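Local coordinates for ABC transporter substrate-binding protein (Streptococcus pneumoniae, PDB 4OHN), which binds histidine and probably delivers it, as the substrate-binding component, to an ABC uptake transporter of the amino-acid type, at residues 179-184 with 206-211; 29-34 with 99-104. All blocks are in the same frame, centred on the assembly; numbering follows the deposited sequence. Where two conformers were deposited one is given.

Interaction 1 (179-184 with 206-211); sequences DRVYAN and EAFAVG. With HIS (histidine), chain B.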
loop_
_atom_site.group_PDB
_atom_site.type_symbol
_atom_site.label_atom_id
_atom_site.label_comp_id
_atom_site.label_asym_id
_atom_site.label_seq_id
_atom_site.Cartn_x
_atom_site.Cartn_y
_atom_site.Cartn_z
ATOM N N ASP A 179 3.409 -6.904 -0.693
ATOM C CA ASP A 179 4.268 -5.873 -0.147
ATOM C C ASP A 179 5.015 -6.346 1.091
ATOM O O ASP A 179 4.423 -6.910 2.005
ATOM C CB ASP A 179 3.428 -4.637 0.217
ATOM C CG ASP A 179 2.621 -4.143 -0.937
ATOM O OD1 ASP A 179 1.689 -4.842 -1.345
ATOM O OD2 ASP A 179 2.930 -3.045 -1.430
ATOM N N ARG A 180 6.317 -6.069 1.155
ATOM C CA ARG A 180 7.125 -6.454 2.301
ATOM C C ARG A 180 6.619 -5.814 3.587
ATOM O O ARG A 180 6.603 -6.448 4.624
ATOM C CB ARG A 180 8.596 -6.128 2.058
ATOM C CG ARG A 180 9.563 -6.800 3.047
ATOM C CD ARG A 180 11.012 -6.648 2.555
ATOM N NE ARG A 180 11.903 -7.695 3.038
ATOM C CZ ARG A 180 13.095 -7.958 2.508
ATOM N NH1 ARG A 180 13.528 -7.260 1.471
ATOM N NH2 ARG A 180 13.851 -8.923 3.008
ATOM N N VAL A 181 6.194 -4.551 3.549
ATOM C CA VAL A 181 5.746 -3.920 4.792
ATOM C C VAL A 181 4.550 -4.645 5.366
ATOM O O VAL A 181 4.421 -4.798 6.569
ATOM C CB VAL A 181 5.386 -2.419 4.663
ATOM C CG1 VAL A 181 6.596 -1.614 4.211
ATOM C CG2 VAL A 181 4.167 -2.200 3.749
ATOM N N TYR A 182 3.662 -5.102 4.498
ATOM C CA TYR A 182 2.513 -5.849 4.985
ATOM C C TYR A 182 2.950 -7.193 5.556
ATOM O O TYR A 182 2.588 -7.550 6.675
ATOM C CB TYR A 182 1.499 -6.017 3.850
ATOM C CG TYR A 182 0.209 -6.723 4.211
ATOM C CD1 TYR A 182 -1.017 -6.117 4.062
ATOM C CD2 TYR A 182 0.209 -8.004 4.705
ATOM C CE1 TYR A 182 -2.191 -6.791 4.402
ATOM C CE2 TYR A 182 -0.916 -8.637 5.036
ATOM C CZ TYR A 182 -2.103 -8.048 4.896
ATOM O OH TYR A 182 -3.238 -8.783 5.257
ATOM N N ALA A 183 3.719 -7.950 4.779
ATOM C CA ALA A 183 4.122 -9.279 5.213
ATOM C C ALA A 183 4.820 -9.232 6.555
ATOM O O ALA A 183 4.482 -10.026 7.453
ATOM C CB ALA A 183 5.022 -9.923 4.160
ATOM N N ASN A 184 5.773 -8.320 6.723
ATOM C CA ASN A 184 6.538 -8.231 7.980
ATOM C C ASN A 184 5.608 -7.957 9.161
ATOM O O ASN A 184 5.684 -8.618 10.200
ATOM C CB ASN A 184 7.578 -7.107 7.916
ATOM C CG ASN A 184 8.791 -7.437 7.055
ATOM O OD1 ASN A 184 9.055 -8.589 6.739
ATOM N ND2 ASN A 184 9.561 -6.402 6.706
ATOM N N GLU A 206 9.835 -0.149 -4.843
ATOM C CA GLU A 206 8.756 0.804 -4.957
ATOM C C GLU A 206 8.957 1.905 -3.894
ATOM O O GLU A 206 9.782 1.795 -2.971
ATOM C CB GLU A 206 7.389 0.117 -4.737
ATOM C CG GLU A 206 6.916 -0.850 -5.867
ATOM C CD GLU A 206 5.584 -1.536 -5.566
ATOM O OE1 GLU A 206 5.198 -1.533 -4.388
ATOM O OE2 GLU A 206 4.921 -2.062 -6.497
ATOM N N ALA A 207 8.187 2.967 -4.052
ATOM C CA ALA A 207 7.967 3.939 -2.995
ATOM C C ALA A 207 6.483 4.224 -2.881
ATOM O O ALA A 207 5.750 4.223 -3.868
ATOM C CB ALA A 207 8.731 5.208 -3.256
ATOM N N PHE A 208 6.058 4.472 -1.652
ATOM C CA PHE A 208 4.696 4.869 -1.363
ATOM C C PHE A 208 4.565 6.380 -1.456
ATOM O O PHE A 208 5.451 7.137 -1.038
ATOM C CB PHE A 208 4.314 4.477 0.066
ATOM C CG PHE A 208 4.225 2.985 0.334
ATOM C CD1 PHE A 208 3.934 2.063 -0.651
ATOM C CD2 PHE A 208 4.362 2.521 1.641
ATOM C CE1 PHE A 208 3.823 0.716 -0.351
ATOM C CE2 PHE A 208 4.249 1.180 1.932
ATOM C CZ PHE A 208 3.980 0.278 0.942
ATOM N N ALA A 209 3.446 6.834 -1.997
ATOM C CA ALA A 209 3.124 8.249 -2.058
ATOM C C ALA A 209 1.603 8.376 -1.961
ATOM O O ALA A 209 0.865 7.388 -1.880
ATOM C CB ALA A 209 3.658 8.876 -3.353
ATOM N N VAL A 210 1.120 9.615 -1.968
ATOM C CA VAL A 210 -0.298 9.904 -1.869
ATOM C C VAL A 210 -0.829 10.263 -3.240
ATOM O O VAL A 210 -0.255 11.117 -3.915
ATOM C CB VAL A 210 -0.550 11.062 -0.885
ATOM C CG1 VAL A 210 -2.048 11.264 -0.687
ATOM C CG2 VAL A 210 0.132 10.788 0.453
ATOM N N GLY A 211 -1.908 9.608 -3.653
ATOM C CA GLY A 211 -2.499 9.862 -4.953
ATOM C C GLY A 211 -3.672 10.811 -4.919
ATOM O O GLY A 211 -4.531 10.689 -4.045
HETATM N N HIS B . 1.285 -1.233 -2.556
HETATM C CA HIS B . 0.260 -1.970 -3.335
HETATM C C HIS B . -0.522 -1.027 -4.222
HETATM O O HIS B . -0.280 0.201 -4.172
HETATM C CB HIS B . -0.645 -2.850 -2.440
HETATM C CG HIS B . -1.724 -2.155 -1.662
HETATM N ND1 HIS B . -2.955 -2.757 -1.457
HETATM C CD2 HIS B . -1.757 -0.994 -0.962
HETATM C CE1 HIS B . -3.700 -1.981 -0.695
HETATM N NE2 HIS B . -2.996 -0.908 -0.373
HETATM O OXT HIS B . -1.374 -1.534 -4.983
#

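Interaction 2 (29-34 with 99-104); sequences VPMGFA and NSYMKN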
loop_
_atom_site.group_PDB
_atom_site.type_symbol
_atom_site.label_atom_id
_atom_site.label_comp_id
_atom_site.label_asym_id
_atom_site.label_seq_id
_atom_site.Cartn_x
_atom_site.Cartn_y
_atom_site.Cartn_z
ATOM N N VAL A 29 -2.383 -3.627 6.449
ATOM C CA VAL A 29 -1.491 -3.376 7.570
ATOM C C VAL A 29 -0.080 -3.111 7.069
ATOM O O VAL A 29 0.319 -3.605 6.019
ATOM C CB VAL A 29 -1.424 -4.571 8.550
ATOM C CG1 VAL A 29 -2.766 -4.852 9.181
ATOM C CG2 VAL A 29 -0.901 -5.854 7.865
ATOM N N PRO A 30 0.709 -2.328 7.809
ATOM C CA PRO A 30 0.341 -1.525 8.969
ATOM C C PRO A 30 -0.054 -0.108 8.562
ATOM O O PRO A 30 0.046 0.803 9.383
ATOM C CB PRO A 30 1.652 -1.478 9.744
ATOM C CG PRO A 30 2.674 -1.368 8.672
ATOM C CD PRO A 30 2.136 -2.161 7.482
ATOM N N MET A 31 -0.494 0.088 7.321
ATOM C CA MET A 31 -0.682 1.445 6.803
ATOM C C MET A 31 -2.034 2.022 7.181
ATOM O O MET A 31 -2.125 3.170 7.634
ATOM C CB MET A 31 -0.498 1.442 5.282
ATOM C CG MET A 31 0.820 0.790 4.795
ATOM S SD MET A 31 2.321 1.409 5.619
ATOM C CE MET A 31 2.434 3.048 4.888
ATOM N N GLY A 32 -3.100 1.272 6.993
ATOM C CA GLY A 32 -4.423 1.727 7.363
ATOM C C GLY A 32 -5.343 0.537 7.369
ATOM O O GLY A 32 -5.509 -0.111 6.339
ATOM N N PHE A 33 -5.896 0.228 8.530
ATOM C CA PHE A 33 -6.608 -1.040 8.692
ATOM C C PHE A 33 -7.597 -0.991 9.837
ATOM O O PHE A 33 -7.441 -0.199 10.789
ATOM C CB PHE A 33 -5.611 -2.194 8.893
ATOM C CG PHE A 33 -4.783 -2.082 10.147
ATOM C CD1 PHE A 33 -5.168 -2.711 11.320
ATOM C CD2 PHE A 33 -3.602 -1.349 10.172
ATOM C CE1 PHE A 33 -4.396 -2.618 12.463
ATOM C CE2 PHE A 33 -2.834 -1.248 11.311
ATOM C CZ PHE A 33 -3.229 -1.879 12.460
ATOM N N ALA A 34 -8.628 -1.820 9.752
ATOM C CA ALA A 34 -9.610 -1.987 10.804
ATOM C C ALA A 34 -9.006 -2.811 11.916
ATOM O O ALA A 34 -8.522 -3.943 11.703
ATOM C CB ALA A 34 -10.847 -2.671 10.266
ATOM N N ASN A 99 5.174 13.808 -3.093
ATOM C CA ASN A 99 6.481 13.225 -2.857
ATOM C C ASN A 99 6.299 11.871 -2.149
ATOM O O ASN A 99 5.354 11.660 -1.389
ATOM C CB ASN A 99 7.350 14.145 -1.992
ATOM C CG ASN A 99 7.885 15.310 -2.745
ATOM O OD1 ASN A 99 7.884 15.339 -3.959
ATOM N ND2 ASN A 99 8.404 16.272 -2.023
ATOM N N SER A 100 7.225 10.961 -2.392
ATOM C CA SER A 100 7.183 9.668 -1.732
ATOM C C SER A 100 7.666 9.770 -0.281
ATOM O O SER A 100 8.553 10.560 0.040
ATOM C CB SER A 100 7.988 8.642 -2.525
ATOM O OG SER A 100 7.422 8.440 -3.817
ATOM N N TYR A 101 7.093 8.952 0.597
ATOM C CA TYR A 101 7.394 9.051 2.030
ATOM C C TYR A 101 7.990 7.800 2.640
ATOM O O TYR A 101 8.388 7.829 3.800
ATOM C CB TYR A 101 6.163 9.517 2.823
ATOM C CG TYR A 101 4.977 8.610 2.710
ATOM C CD1 TYR A 101 4.828 7.527 3.548
ATOM C CD2 TYR A 101 4.003 8.823 1.736
ATOM C CE1 TYR A 101 3.733 6.675 3.436
ATOM C CE2 TYR A 101 2.913 7.970 1.615
ATOM C CZ TYR A 101 2.798 6.902 2.456
ATOM O OH TYR A 101 1.720 6.043 2.382
ATOM N N MET A 102 8.013 6.692 1.891
ATOM C CA MET A 102 8.495 5.382 2.378
ATOM C C MET A 102 8.889 4.458 1.210
ATOM O O MET A 102 8.168 4.382 0.216
ATOM C CB MET A 102 7.383 4.709 3.201
ATOM C CG MET A 102 7.801 3.454 3.975
ATOM S SD MET A 102 6.463 2.676 4.926
ATOM C CE MET A 102 5.853 4.027 5.920
ATOM N N LYS A 103 10.004 3.732 1.330
ATOM C CA LYS A 103 10.331 2.704 0.355
ATOM C C LYS A 103 9.541 1.437 0.643
ATOM O O LYS A 103 9.115 1.182 1.764
ATOM C CB LYS A 103 11.826 2.381 0.382
ATOM C CG LYS A 103 12.716 3.601 0.152
ATOM C CD LYS A 103 12.372 4.312 -1.151
ATOM C CE LYS A 103 13.248 5.529 -1.372
ATOM N NZ LYS A 103 13.068 6.086 -2.737
ATOM N N ASN A 104 9.391 0.609 -0.386
ATOM C CA ASN A 104 8.714 -0.666 -0.247
ATOM C C ASN A 104 9.263 -1.616 -1.288
ATOM O O ASN A 104 9.854 -1.181 -2.280
ATOM C CB ASN A 104 7.215 -0.464 -0.439
ATOM C CG ASN A 104 6.414 -1.748 -0.306
ATOM O OD1 ASN A 104 6.508 -2.485 0.713
ATOM N ND2 ASN A 104 5.691 -2.071 -1.379
#

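Interaction 1 (179-184 with 206-211)
Val181 and Phe208 supply the apolar part of this contact. Their side chains come from opposite directions, and CG2 of Val181 meets the rim of the Phe208 ring in the ring plane, 3.7 Å from CZ. With chi1 at -61°, CG1 of the valine lies anti to the carbonyl carbon and CG2 between the backbone N and that carbon, the branch that points at the ring.

The polar part is built round the carboxylate of Asp179. Its OD2 accepts a hydrogen bond from the amino N of the bound histidine at 2.7 Å, and OD1 lies beside the ligand's CB at 3.3 Å. CE1 of Phe208 is 3.9 Å from that same ligand N, approached obliquely, so aspartate and phenylalanine both border the amino group. The ring edge also faces the acid, with Asp179 OD2 4.0 Å from Phe208 CE1.

A separate feature is the pairing of like charges, as Asp179 OD2 and Glu206 OE1 stand 4.0 Å apart. Asn104 and Gln106 bond to OE1 and more weakly to OD2, while Ser86 also holds OE1; these partners and the ligand's ammonium would be expected to ease the repulsion.

Asp179 occupies the N-cap position of helix 180-189 without making a capping bond, its carboxylate being turned to the ligand. An acid gripping the substrate's alpha-amino group is characteristic of the amino-acid pocket in family 3 solute-binding proteins.

Interaction 2 (29-34 with 99-104)
Tyr101 is the first residue of 99-104 to touch 29-34, and it meets the terminal methyl of Met31 with its ring edge. CE of Met31 lies near the ring plane, 4.1 Å from CE1 and 4.0 Å from OH of Tyr101, so the methyl is placed at the phenol end and not over a face. Holding CG between the backbone N and the carbonyl carbon (chi1 60°) swings the CE1 and OH edge of the tyrosine to that methyl. Its OH makes a weak hydrogen bond to Asp44.

Met102 follows, and here the two methionines reach toward each other tip to tip. The straight run of the Met102 chain (chi2 -180°) brings its SD to 4.0 Å from Met31 CE, and the bend at chi3 (-54°) then sets CE of Met102 3.7 Å from CE of Met31. Met31 is bent at both chi2 and chi3, and its one methyl thereby serves both partners. The three touching residues are buried, and the contact is largely apolar. The Met31 side chain comes within about 7 Å of the bound histidine, nearest atoms, so this packing lies close to the binding site.

Helix 43-53 borders the group through Phe43, which touches Met31, Tyr101 and Met102, and helix 235-244 reaches both methionines through Phe244. Strand 206-212 adds Phe208, which lies against both segments, on Met31 and on Tyr101.

In the fold
Strands 102-111 and 206-212 are neighbours in one sheet and connect the two contacts, whose centres are 5 Å apart. The pairing is antiparallel, with probable backbone hydrogen bonds from Glu206 N to Asn104 O and from Phe208 N to Met102 O. The touching residues of interaction 2 are all buried and it is mainly apolar. Interaction 1 is partly buried and mixes one apolar edge contact with two acids and the ligand, as suits a binding site. Segment 99-104 serves both places: Tyr101 and Met102 belong to interaction 2, whereas Asn104 takes no part in it and turns to the acids of interaction 1.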